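PDB 5BPK: gamma-glutamyltranspeptidase (Ggt) from Helicobacter pylori 26695, which probably cleaves the gamma-glutamyl bond of glutathione and related compounds and passes the glutamyl group to water or an amino acid, as Ntn-hydrolases of this family do. Local coordinates for residues D204-E207 / G208-F211; I172-R175 / Q176-L180; H288-Q291 / I292-M296; A315-A318 / M319-A322; G58-A61 / I62-A65. All coordinates share one frame; numbering follows the deposited sequence.

Interaction 1: residues D204-E207 / G208-F211; sequences DYQE and GDLF. With EDO (1,2-ethanediol), chain G.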
loop_
_atom_site.group_PDB
_atom_site.type_symbol
_atom_site.label_atom_id
_atom_site.label_comp_id
_atom_site.label_asym_id
_atom_site.label_seq_id
_atom_site.Cartn_x
_atom_site.Cartn_y
_atom_site.Cartn_z
ATOM N N ASP A 204 22.172 -19.339 -5.505
ATOM C CA ASP A 204 21.532 -18.199 -4.838
ATOM C C ASP A 204 22.281 -16.899 -5.107
ATOM O O ASP A 204 23.512 -16.878 -5.063
ATOM C CB ASP A 204 21.491 -18.396 -3.317
ATOM C CG ASP A 204 20.647 -19.588 -2.891
ATOM O OD1 ASP A 204 19.801 -20.047 -3.684
ATOM O OD2 ASP A 204 20.827 -20.049 -1.740
ATOM N N TYR A 205 21.539 -15.819 -5.356
ATOM C CA TYR A 205 22.106 -14.468 -5.351
ATOM C C TYR A 205 22.490 -14.095 -3.927
ATOM O O TYR A 205 21.746 -14.382 -2.981
ATOM C CB TYR A 205 21.122 -13.440 -5.928
ATOM C CG TYR A 205 21.157 -13.363 -7.431
ATOM C CD1 TYR A 205 22.202 -12.718 -8.086
ATOM C CD2 TYR A 205 20.156 -13.943 -8.208
ATOM C CE1 TYR A 205 22.245 -12.658 -9.462
ATOM C CE2 TYR A 205 20.200 -13.886 -9.587
ATOM C CZ TYR A 205 21.248 -13.245 -10.210
ATOM O OH TYR A 205 21.295 -13.186 -11.583
ATOM N N GLN A 206 23.663 -13.478 -3.792
ATOM C CA GLN A 206 24.235 -13.104 -2.510
ATOM C C GLN A 206 24.463 -11.606 -2.457
ATOM O O GLN A 206 24.486 -10.923 -3.490
ATOM C CB GLN A 206 25.580 -13.814 -2.305
ATOM C CG GLN A 206 25.508 -15.331 -2.406
ATOM C CD GLN A 206 24.707 -15.965 -1.284
ATOM O OE1 GLN A 206 24.375 -15.311 -0.293
ATOM N NE2 GLN A 206 24.405 -17.253 -1.426
ATOM N N GLU A 207 24.636 -11.102 -1.243
ATOM C CA GLU A 207 24.910 -9.679 -1.034
ATOM C C GLU A 207 26.120 -9.236 -1.856
ATOM O O GLU A 207 27.187 -9.855 -1.791
ATOM C CB GLU A 207 25.152 -9.393 0.450
ATOM C CG GLU A 207 25.386 -7.908 0.760
ATOM C CD GLU A 207 25.667 -7.627 2.236
ATOM O OE1 GLU A 207 25.457 -8.518 3.094
ATOM O OE2 GLU A 207 26.098 -6.500 2.534
ATOM N N GLY A 208 25.937 -8.172 -2.634
ATOM C CA GLY A 208 26.992 -7.614 -3.471
ATOM C C GLY A 208 27.035 -8.120 -4.904
ATOM O O GLY A 208 27.733 -7.539 -5.732
ATOM N N ASP A 209 26.299 -9.192 -5.210
ATOM C CA ASP A 209 26.217 -9.708 -6.580
ATOM C C ASP A 209 25.497 -8.712 -7.471
ATOM O O ASP A 209 24.547 -8.075 -7.032
ATOM C CB ASP A 209 25.440 -11.031 -6.662
ATOM C CG ASP A 209 26.224 -12.227 -6.156
ATOM O OD1 ASP A 209 27.463 -12.148 -5.993
ATOM O OD2 ASP A 209 25.586 -13.277 -5.938
ATOM N N LEU A 210 25.943 -8.612 -8.723
ATOM C CA LEU A 210 25.272 -7.807 -9.740
ATOM C C LEU A 210 24.030 -8.549 -10.227
ATOM O O LEU A 210 24.117 -9.683 -10.716
ATOM C CB LEU A 210 26.216 -7.526 -10.916
ATOM C CG LEU A 210 25.724 -6.475 -11.909
ATOM C CD1 LEU A 210 25.707 -5.096 -11.269
ATOM C CD2 LEU A 210 26.570 -6.478 -13.166
ATOM N N PHE A 211 22.877 -7.905 -10.074
ATOM C CA PHE A 211 21.584 -8.461 -10.468
ATOM C C PHE A 211 21.132 -7.755 -11.751
ATOM O O PHE A 211 20.781 -6.572 -11.724
ATOM C CB PHE A 211 20.569 -8.240 -9.350
ATOM C CG PHE A 211 19.262 -8.930 -9.574
ATOM C CD1 PHE A 211 19.212 -10.305 -9.708
ATOM C CD2 PHE A 211 18.086 -8.215 -9.668
ATOM C CE1 PHE A 211 18.019 -10.955 -9.930
ATOM C CE2 PHE A 211 16.880 -8.867 -9.878
ATOM C CZ PHE A 211 16.850 -10.237 -10.005
HETATM C C1 EDO G . 17.096 -17.206 -4.056
HETATM O O1 EDO G . 17.872 -18.116 -3.261
HETATM C C2 EDO G . 17.976 -16.037 -4.449
HETATM O O2 EDO G . 18.883 -16.392 -5.480
HETATM O O HOH W 1 22.491 -11.014 -12.778
HETATM O O HOH W 2 29.050 -10.643 -3.724
#

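Interaction 2: residues I172-R175 / Q176-L180; sequences ISQR and QAETL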
loop_
_atom_site.group_PDB
_atom_site.type_symbol
_atom_site.label_atom_id
_atom_site.label_comp_id
_atom_site.label_asym_id
_atom_site.label_seq_id
_atom_site.Cartn_x
_atom_site.Cartn_y
_atom_site.Cartn_z
ATOM N N ILE A 172 23.071 -6.416 -5.215
ATOM C CA ILE A 172 22.099 -6.914 -4.252
ATOM C C ILE A 172 22.503 -6.435 -2.849
ATOM O O ILE A 172 23.657 -6.575 -2.449
ATOM C CB ILE A 172 22.009 -8.472 -4.285
ATOM C CG1 ILE A 172 21.433 -8.976 -5.615
ATOM C CG2 ILE A 172 21.169 -8.993 -3.120
ATOM C CD1 ILE A 172 19.994 -8.566 -5.872
ATOM N N SER A 173 21.557 -5.852 -2.120
ATOM C CA SER A 173 21.815 -5.368 -0.768
ATOM C C SER A 173 21.743 -6.532 0.219
ATOM O O SER A 173 21.294 -7.627 -0.136
ATOM C CB SER A 173 20.804 -4.285 -0.377
ATOM O OG SER A 173 19.494 -4.818 -0.241
ATOM N N GLN A 174 22.201 -6.297 1.448
ATOM C CA GLN A 174 22.066 -7.285 2.518
ATOM C C GLN A 174 20.607 -7.695 2.694
ATOM O O GLN A 174 20.299 -8.887 2.777
ATOM C CB GLN A 174 22.601 -6.755 3.859
ATOM C CG GLN A 174 22.499 -7.782 4.991
ATOM C CD GLN A 174 22.869 -7.220 6.351
ATOM O OE1 GLN A 174 23.673 -6.294 6.461
ATOM N NE2 GLN A 174 22.289 -7.795 7.404
ATOM N N ARG A 175 19.715 -6.709 2.757
ATOM C CA ARG A 175 18.298 -6.979 2.991
ATOM C C ARG A 175 17.698 -7.763 1.825
ATOM O O ARG A 175 16.915 -8.679 2.044
ATOM C CB ARG A 175 17.508 -5.686 3.244
ATOM C CG ARG A 175 16.011 -5.891 3.523
ATOM C CD ARG A 175 15.752 -6.861 4.672
ATOM N NE ARG A 175 14.322 -7.088 4.887
ATOM C CZ ARG A 175 13.791 -8.186 5.427
ATOM N NH1 ARG A 175 14.559 -9.199 5.830
ATOM N NH2 ARG A 175 12.470 -8.275 5.561
ATOM N N GLN A 176 18.090 -7.419 0.599
ATOM C CA GLN A 176 17.606 -8.147 -0.580
ATOM C C GLN A 176 18.109 -9.591 -0.610
ATOM O O GLN A 176 17.358 -10.487 -0.959
ATOM C CB GLN A 176 18.002 -7.424 -1.861
ATOM C CG GLN A 176 17.221 -6.131 -2.081
ATOM C CD GLN A 176 17.733 -5.299 -3.244
ATOM O OE1 GLN A 176 18.902 -5.381 -3.624
ATOM N NE2 GLN A 176 16.852 -4.479 -3.812
ATOM N N ALA A 177 19.371 -9.812 -0.237
ATOM C CA ALA A 177 19.878 -11.178 -0.082
ATOM C C ALA A 177 18.975 -11.951 0.884
ATOM O O ALA A 177 18.643 -13.104 0.623
ATOM C CB ALA A 177 21.319 -11.190 0.424
ATOM N N GLU A 178 18.578 -11.304 1.984
ATOM C CA GLU A 178 17.744 -11.944 3.007
ATOM C C GLU A 178 16.342 -12.284 2.481
ATOM O O GLU A 178 15.872 -13.409 2.639
ATOM C CB GLU A 178 17.641 -11.063 4.264
ATOM C CG GLU A 178 18.942 -10.994 5.075
ATOM C CD GLU A 178 18.936 -9.930 6.161
ATOM O OE1 GLU A 178 17.888 -9.278 6.382
ATOM O OE2 GLU A 178 19.999 -9.741 6.795
ATOM N N THR A 179 15.688 -11.321 1.838
ATOM C CA THR A 179 14.324 -11.547 1.354
ATOM C C THR A 179 14.327 -12.556 0.196
ATOM O O THR A 179 13.431 -13.401 0.096
ATOM C CB THR A 179 13.611 -10.228 0.956
ATOM O OG1 THR A 179 14.313 -9.593 -0.117
ATOM C CG2 THR A 179 13.504 -9.278 2.153
ATOM N N LEU A 180 15.346 -12.490 -0.662
ATOM C CA LEU A 180 15.499 -13.494 -1.710
ATOM C C LEU A 180 15.594 -14.899 -1.098
ATOM O O LEU A 180 14.913 -15.821 -1.551
ATOM C CB LEU A 180 16.718 -13.198 -2.583
ATOM C CG LEU A 180 16.563 -12.062 -3.587
ATOM C CD1 LEU A 180 17.905 -11.792 -4.244
ATOM C CD2 LEU A 180 15.518 -12.404 -4.629
#

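Interaction 3: residues H288-Q291 / I292-M296; sequences HLIQ and ILNVM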
loop_
_atom_site.group_PDB
_atom_site.type_symbol
_atom_site.label_atom_id
_atom_site.label_comp_id
_atom_site.label_asym_id
_atom_site.label_seq_id
_atom_site.Cartn_x
_atom_site.Cartn_y
_atom_site.Cartn_z
ATOM N N HIS A 288 -11.595 3.695 6.741
ATOM C CA HIS A 288 -11.328 3.378 8.139
ATOM C C HIS A 288 -10.332 4.340 8.807
ATOM O O HIS A 288 -10.434 4.593 10.007
ATOM C CB HIS A 288 -10.922 1.922 8.323
ATOM C CG HIS A 288 -11.963 0.962 7.851
ATOM N ND1 HIS A 288 -13.274 1.030 8.265
ATOM C CD2 HIS A 288 -11.896 -0.072 6.980
ATOM C CE1 HIS A 288 -13.972 0.080 7.665
ATOM N NE2 HIS A 288 -13.158 -0.602 6.879
ATOM N N LEU A 289 -9.394 4.879 8.033
ATOM C CA LEU A 289 -8.477 5.906 8.524
ATOM C C LEU A 289 -9.286 7.086 9.039
ATOM O O LEU A 289 -9.098 7.538 10.160
ATOM C CB LEU A 289 -7.555 6.371 7.393
ATOM C CG LEU A 289 -6.746 7.640 7.636
ATOM C CD1 LEU A 289 -5.875 7.473 8.865
ATOM C CD2 LEU A 289 -5.939 7.980 6.375
ATOM N N ILE A 290 -10.239 7.537 8.229
ATOM C CA ILE A 290 -11.049 8.708 8.574
ATOM C C ILE A 290 -12.008 8.385 9.728
ATOM O O ILE A 290 -12.201 9.200 10.629
ATOM C CB ILE A 290 -11.805 9.227 7.320
ATOM C CG1 ILE A 290 -10.801 9.906 6.382
ATOM C CG2 ILE A 290 -12.955 10.181 7.686
ATOM C CD1 ILE A 290 -11.295 10.101 4.979
ATOM N N GLN A 291 -12.600 7.191 9.685
ATOM C CA GLN A 291 -13.448 6.688 10.768
ATOM C C GLN A 291 -12.726 6.713 12.125
ATOM O O GLN A 291 -13.270 7.209 13.115
ATOM C CB GLN A 291 -13.911 5.254 10.440
ATOM C CG GLN A 291 -14.794 4.588 11.499
ATOM C CD GLN A 291 -15.197 3.167 11.117
ATOM O OE1 GLN A 291 -14.732 2.616 10.113
ATOM N NE2 GLN A 291 -16.044 2.561 11.934
ATOM N N ILE A 292 -11.508 6.181 12.167
ATOM C CA ILE A 292 -10.765 6.040 13.429
ATOM C C ILE A 292 -10.345 7.429 13.951
ATOM O O ILE A 292 -10.503 7.743 15.134
ATOM C CB ILE A 292 -9.555 5.091 13.270
ATOM C CG1 ILE A 292 -10.029 3.660 12.992
ATOM C CG2 ILE A 292 -8.705 5.086 14.521
ATOM C CD1 ILE A 292 -8.969 2.777 12.344
ATOM N N LEU A 293 -9.832 8.264 13.064
ATOM C CA LEU A 293 -9.576 9.669 13.394
ATOM C C LEU A 293 -10.826 10.383 13.925
ATOM O O LEU A 293 -10.740 11.151 14.889
ATOM C CB LEU A 293 -9.006 10.421 12.183
ATOM C CG LEU A 293 -7.534 10.113 11.850
ATOM C CD1 LEU A 293 -7.092 10.761 10.545
ATOM C CD2 LEU A 293 -6.577 10.525 12.986
ATOM N N ASN A 294 -11.975 10.153 13.291
ATOM C CA ASN A 294 -13.225 10.749 13.755
ATOM C C ASN A 294 -13.513 10.372 15.193
ATOM O O ASN A 294 -13.961 11.217 15.958
ATOM C CB ASN A 294 -14.450 10.351 12.918
ATOM C CG ASN A 294 -14.501 11.005 11.548
ATOM O OD1 ASN A 294 -13.876 12.034 11.295
ATOM N ND2 ASN A 294 -15.312 10.420 10.662
ATOM N N VAL A 295 -13.319 9.096 15.543
ATOM C CA VAL A 295 -13.561 8.652 16.921
ATOM C C VAL A 295 -12.603 9.396 17.860
ATOM O O VAL A 295 -13.021 9.969 18.872
ATOM C CB VAL A 295 -13.399 7.111 17.101
ATOM C CG1 VAL A 295 -13.593 6.703 18.568
ATOM C CG2 VAL A 295 -14.380 6.353 16.225
ATOM N N MET A 296 -11.322 9.390 17.500
ATOM C CA MET A 296 -10.257 10.007 18.294
ATOM C C MET A 296 -10.470 11.517 18.499
ATOM O O MET A 296 -10.084 12.075 19.540
ATOM C CB MET A 296 -8.913 9.779 17.601
ATOM C CG MET A 296 -8.457 8.321 17.639
ATOM S SD MET A 296 -7.088 7.932 16.527
ATOM C CE MET A 296 -5.876 9.188 16.982
#

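Interaction 4: residues A315-A318 / M319-A322; sequences AAEA and MRQA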
loop_
_atom_site.group_PDB
_atom_site.type_symbol
_atom_site.label_atom_id
_atom_site.label_comp_id
_atom_site.label_asym_id
_atom_site.label_seq_id
_atom_site.Cartn_x
_atom_site.Cartn_y
_atom_site.Cartn_z
ATOM N N ALA A 315 -7.818 5.116 20.779
ATOM C CA ALA A 315 -7.453 4.701 19.411
ATOM C C ALA A 315 -7.729 3.226 19.155
ATOM O O ALA A 315 -8.260 2.868 18.095
ATOM C CB ALA A 315 -5.982 5.016 19.131
ATOM N N ALA A 316 -7.324 2.375 20.092
ATOM C CA ALA A 316 -7.439 0.929 19.921
ATOM C C ALA A 316 -8.900 0.476 19.881
ATOM O O ALA A 316 -9.245 -0.434 19.130
ATOM C CB ALA A 316 -6.667 0.188 21.025
ATOM N N GLU A 317 -9.751 1.066 20.725
ATOM C CA GLU A 317 -11.177 0.732 20.662
ATOM C C GLU A 317 -11.828 1.209 19.356
ATOM O O GLU A 317 -12.691 0.519 18.788
ATOM C CB GLU A 317 -11.930 1.244 21.884
ATOM C CG GLU A 317 -11.472 0.591 23.194
ATOM C CD GLU A 317 -11.515 -0.929 23.126
ATOM O OE1 GLU A 317 -12.629 -1.477 23.098
ATOM O OE2 GLU A 317 -10.439 -1.570 23.076
ATOM N N ALA A 318 -11.400 2.366 18.847
ATOM C CA ALA A 318 -11.881 2.830 17.551
ATOM C C ALA A 318 -11.442 1.873 16.439
ATOM O O ALA A 318 -12.234 1.547 15.563
ATOM C CB ALA A 318 -11.408 4.249 17.253
ATOM N N MET A 319 -10.183 1.435 16.481
ATOM C CA MET A 319 -9.651 0.460 15.524
ATOM C C MET A 319 -10.459 -0.831 15.559
ATOM O O MET A 319 -10.797 -1.380 14.528
ATOM C CB MET A 319 -8.193 0.117 15.843
ATOM C CG MET A 319 -7.202 1.226 15.610
ATOM S SD MET A 319 -5.594 0.863 16.357
ATOM C CE MET A 319 -4.691 2.361 15.890
ATOM N N ARG A 320 -10.741 -1.311 16.762
ATOM C CA ARG A 320 -11.478 -2.558 16.938
ATOM C C ARG A 320 -12.797 -2.513 16.191
ATOM O O ARG A 320 -13.125 -3.450 15.470
ATOM C CB ARG A 320 -11.740 -2.807 18.416
ATOM C CG ARG A 320 -12.244 -4.191 18.750
ATOM C CD ARG A 320 -12.816 -4.227 20.156
ATOM N NE ARG A 320 -11.853 -3.889 21.212
ATOM C CZ ARG A 320 -10.991 -4.750 21.755
ATOM N NH1 ARG A 320 -10.904 -6.004 21.314
ATOM N NH2 ARG A 320 -10.200 -4.361 22.752
ATOM N N GLN A 321 -13.553 -1.430 16.362
ATOM C CA GLN A 321 -14.834 -1.286 15.674
ATOM C C GLN A 321 -14.655 -1.159 14.164
ATOM O O GLN A 321 -15.401 -1.773 13.398
ATOM C CB GLN A 321 -15.613 -0.069 16.187
ATOM C CG GLN A 321 -17.039 0.053 15.631
ATOM C CD GLN A 321 -17.942 -1.099 16.059
ATOM O OE1 GLN A 321 -18.147 -1.326 17.251
ATOM N NE2 GLN A 321 -18.481 -1.835 15.082
ATOM N N ALA A 322 -13.673 -0.362 13.743
ATOM C CA ALA A 322 -13.418 -0.155 12.328
ATOM C C ALA A 322 -13.130 -1.463 11.596
ATOM O O ALA A 322 -13.649 -1.684 10.497
ATOM C CB ALA A 322 -12.269 0.854 12.109
#

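Interaction 5: residues G58-A61 / I62-A65; sequences GGNA and IDAA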
loop_
_atom_site.group_PDB
_atom_site.type_symbol
_atom_site.label_atom_id
_atom_site.label_comp_id
_atom_site.label_asym_id
_atom_site.label_seq_id
_atom_site.Cartn_x
_atom_site.Cartn_y
_atom_site.Cartn_z
ATOM N N GLY A 58 12.991 19.918 -13.498
ATOM C CA GLY A 58 11.773 20.672 -13.809
ATOM C C GLY A 58 10.489 19.881 -13.985
ATOM O O GLY A 58 9.449 20.446 -14.348
ATOM N N GLY A 59 10.541 18.574 -13.736
ATOM C CA GLY A 59 9.338 17.759 -13.778
ATOM C C GLY A 59 8.458 18.070 -12.586
ATOM O O GLY A 59 8.937 18.587 -11.581
ATOM N N ASN A 60 7.171 17.750 -12.698
ATOM C CA ASN A 60 6.248 17.909 -11.574
ATOM C C ASN A 60 6.149 16.616 -10.753
ATOM O O ASN A 60 6.822 15.628 -11.050
ATOM C CB ASN A 60 4.871 18.453 -12.029
ATOM C CG ASN A 60 4.011 17.443 -12.766
ATOM O OD1 ASN A 60 4.199 16.239 -12.661
ATOM N ND2 ASN A 60 3.010 17.953 -13.500
ATOM N N ALA A 61 5.328 16.643 -9.705
ATOM C CA ALA A 61 5.234 15.512 -8.780
ATOM C C ALA A 61 4.770 14.224 -9.480
ATOM O O ALA A 61 5.170 13.123 -9.080
ATOM C CB ALA A 61 4.326 15.858 -7.610
ATOM N N ILE A 62 3.929 14.362 -10.510
ATOM C CA ILE A 62 3.440 13.210 -11.247
ATOM C C ILE A 62 4.566 12.595 -12.086
ATOM O O ILE A 62 4.745 11.380 -12.091
ATOM C CB ILE A 62 2.217 13.547 -12.128
ATOM C CG1 ILE A 62 0.971 13.854 -11.268
ATOM C CG2 ILE A 62 1.933 12.411 -13.121
ATOM C CD1 ILE A 62 0.926 15.238 -10.645
ATOM N N ASP A 63 5.301 13.438 -12.814
ATOM C CA ASP A 63 6.471 12.973 -13.570
ATOM C C ASP A 63 7.399 12.150 -12.663
ATOM O O ASP A 63 7.804 11.046 -13.020
ATOM C CB ASP A 63 7.256 14.142 -14.157
ATOM C CG ASP A 63 6.442 14.983 -15.128
ATOM O OD1 ASP A 63 5.726 14.416 -15.988
ATOM O OD2 ASP A 63 6.541 16.226 -15.039
ATOM N N ALA A 64 7.715 12.694 -11.489
ATOM C CA ALA A 64 8.618 12.031 -10.547
ATOM C C ALA A 64 8.009 10.713 -10.073
ATOM O O ALA A 64 8.705 9.715 -9.978
ATOM C CB ALA A 64 8.911 12.935 -9.351
ATOM N N ALA A 65 6.712 10.724 -9.770
ATOM C CA ALA A 65 6.019 9.522 -9.304
ATOM C C ALA A 65 6.046 8.406 -10.347
ATOM O O ALA A 65 6.208 7.231 -10.011
ATOM C CB ALA A 65 4.588 9.855 -8.898
#

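Interaction 1: residues D204-E207 / G208-F211
Gln206 and Asp209 meet at the two ends of a type II beta turn that leads into strand 210-211. Two hydrogen bonds close it. The backbone bond of the turn runs from Asp209 N to Gln206 O (3.0 Å), and the side chain returns the grip, Asp209 OD2 accepting from Gln206 N at 2.9 Å. This donor comes from above the carboxylate plane. With its CG beside the backbone N (chi1 -75°), Asp209 folds the carboxylate back over the turn. Gly208 takes up the positive phi (93°) of the third position of a type II turn.

The aromatic contact is a T-shaped stack of Tyr205 and Phe211. Phe211 turns its CD1-CE1 edge to one face of the tyrosine ring, CD1 lying 3.6 Å from Tyr205 CZ, and the planes stand at 90°. At its own edge the Tyr205 ring meets Asp209 CB.

Two waters and a small bound molecule add further bonds. One water joins Tyr205 OH to Leu210 O, and another donates to Glu207 O and Asp209 OD1. A 1,2-ethanediol, probably from the crystallisation liquor, accepts from Tyr205 N through O2 (2.7 Å) and donates from O1 to Asp204 OD1.

Outside the turn, Lys199 forms a salt bridge with Asp209 OD2, and Arg184 one with Asp204 OD1. One carboxylate oxygen thus serves a backbone N-H and an ammonium group together, which probably stabilises the charged form of Asp209 and ties this surface turn to strand 198-199.

Interaction 2: residues I172-R175 / Q176-L180
Ser173 and Gln176 form a capping box at the start of helix 174-187. Each side chain accepts from the other's backbone: Ser173 OG takes the N-H of Gln176 (3.1 Å), and Gln176 OE1 takes that of Ser173 (3.1 Å), the latter nearly straight at 170°. The serine OG sits between its own N and carbonyl carbon (chi1 68°), turned to the N-terminal end of the helix, while the extended Gln176 chain runs back alongside it. Backbone bonds such as Ala177 N to Ser173 O begin the helical pattern.

One turn on, Glu178 is shared by two neighbours. Its OE2 accepts from Gln174 NE2 at 3.1 Å, met on the syn side but out of the carboxylate plane. Its OE1 lies at the edge of the Arg175 guanidinium in a salt bridge whose hydrogen bond, from Arg175 NH1 to Glu178 OE1, is weak at 3.4 Å.

Packing completes the contact. Arg175 bends at chi2 (55°), which lays its guanidinium across Thr179 so that CG2 stands over the centre of one face, 3.5 Å from Arg175 CZ. Buried Ile172 touches Gln176 CB with its CG2, and its CD1 reaches tip to tip to Leu180 CD1 (4.2 Å). Thr179 OG1 is hydrogen-bonded to Tyr24 of the other chain, and Arg175 packs on Phe188 of that chain.

The first N-H groups of a helix lack carbonyl acceptors; here the serine hydroxyl oxygen takes that of Gln176, and the glutamine OE1 in return holds the N-H of Ser173, consistent with a fixed entry from strand 170-171 into the helix.

Interaction 3: residues H288-Q291 / I292-M296
Leu289 and Leu293, one turn apart on alpha helix 285-296, lie side by side and point the same way, with Leu289 CD1 3.9 Å from Leu293 CD1. Their first torsions differ: Leu289 places CG opposite its backbone N (chi1 167°), whereas Leu293 keeps CG beside its own N (chi1 -74°), and the two branches converge. Thr77 and Leu102 of the other chain pack on this side. Ile292 runs its CG1 branch back along the preceding turn, where CD1 comes 3.3 Å from His288 O, the carbonyl that also accepts from Ile292 N. Ile290 lays CG2 alongside the amide of Asn294, 3.8 Å from ND2; the polar end of Asn294 is held elsewhere, with OD1 bonded to Lys346 and ND2 weakly to Ile344 O. Val295 directs CG2 toward Gln291 O and packs against Ala318 of helix 309-329. Gln291 is fully stretched, chi1 and chi2 both near 180°, and thereby carries its amide out to the imidazole of His288, while its NE2 donates to Asp325. The amide is thus held at both ends in a buried setting. His288 ND1 donates to Gln291 OE1 at 2.8 Å, the acceptor lying in the imidazole plane and the donor nearly along the C=O axis.

Interaction 4: residues A315-A318 / M319-A322
Ala315 to Ala322 form a regular alpha-helical run within helix 309-329, and each N-H from Met319 to Ala322 donates to the carbonyl four residues earlier. Met319 N lies 2.9 Å from Ala315 O. The longest bond, Gln321 N to Glu317 O, measures 3.2 Å. The side chains of Ala318 and Ala322 fall on the side that meets helix 285-296, touching Ile292 there. Met319 extends back along the helix beside the previous turn: its CG lies 3.2 Å from Ala315 O, and its CE reaches the vicinity of Ala315 CB, while Thr99 of the other chain packs on it.

A buried salt bridge joins Glu317 and Arg320, whose side chains point the same way. Glu317 bends at chi2 (-53°) and Arg320 at chi3 (-61°), which brings carboxylate and guanidinium together with their planes 48° apart. Thr362 N donates to Glu317 OE1, and Arg320 NH1 bonds to Ser364 OG of its own chain and forms a salt bridge with Asp131 of the other chain, so both charges have further partners. The grip is side-on: Arg320 NE donates to Glu317 OE1 at 3.2 Å, and Arg320 NH2 meets the syn lone pair of Glu317 OE2 at 2.8 Å.

Interaction 5: residues G58-A61 / I62-A65
Asn60 and Asp63 grip each other at the start of helix 61-75, and the tight part of the contact is this exchange of side-chain and backbone bonds. Asn60 OD1 accepts from Asp63 N at 3.0 Å in a nearly straight bond, and more weakly from Ile62 N at 2.9 Å. In return Asp63 OD2 takes the N-H of Asn60 (2.9 Å), approached on its anti side. Amide and carboxylate planes are only 12° apart. Asn60 CG stands between the backbone N and carbonyl carbon (chi1 73°), which swings OD1 over the first helical N-H groups. Gly59 CA lies 3.4 Å from Asp63 OD2. On the helix the alanines touch mainly backbone, Ala65 CB standing 3.3 Å from Ala61 O.

Second partners hold both groups: Asn60 ND2 donates to Tyr150 O, and the carboxylate of Asp63 bonds to Thr152 OG1 and Lys153 N. Asp8 of the other chain accepts from Ala61 N.

The looser end is Gly58, which lies exposed, makes no contact with residues 62-65 and has a positive phi of 90°.

Gly58 is the C-prime residue of a Schellman motif that ends helix 45-56, and Asn60 with Asp63 makes a capping box that opens helix 61-75, so that a Schellman motif and a capping box follow directly on one another between the two helices.

From the N terminus, interaction 5 comes first, turning the chain from helix 45-56 into helix 61-75. Interaction 2 follows at the start of helix 174-187, and interaction 1 closes the turn between strands 203-204 and 210-211. These two touch: Ile172 probably exchanges backbone hydrogen bonds with Gly208 and Asp209, and its CD1 packs on Phe211, beside the small sheet of strands 170-171 and 210-211. Interactions 3 and 4 lie on successive helices, 285-296 and 309-329, which also pack through His288 and Gln291 on Ala322, with centres 9 Å apart. All five are local and in series, none nested or crossed; interactions 1 and 3 sit about 44 Å apart, centre to centre.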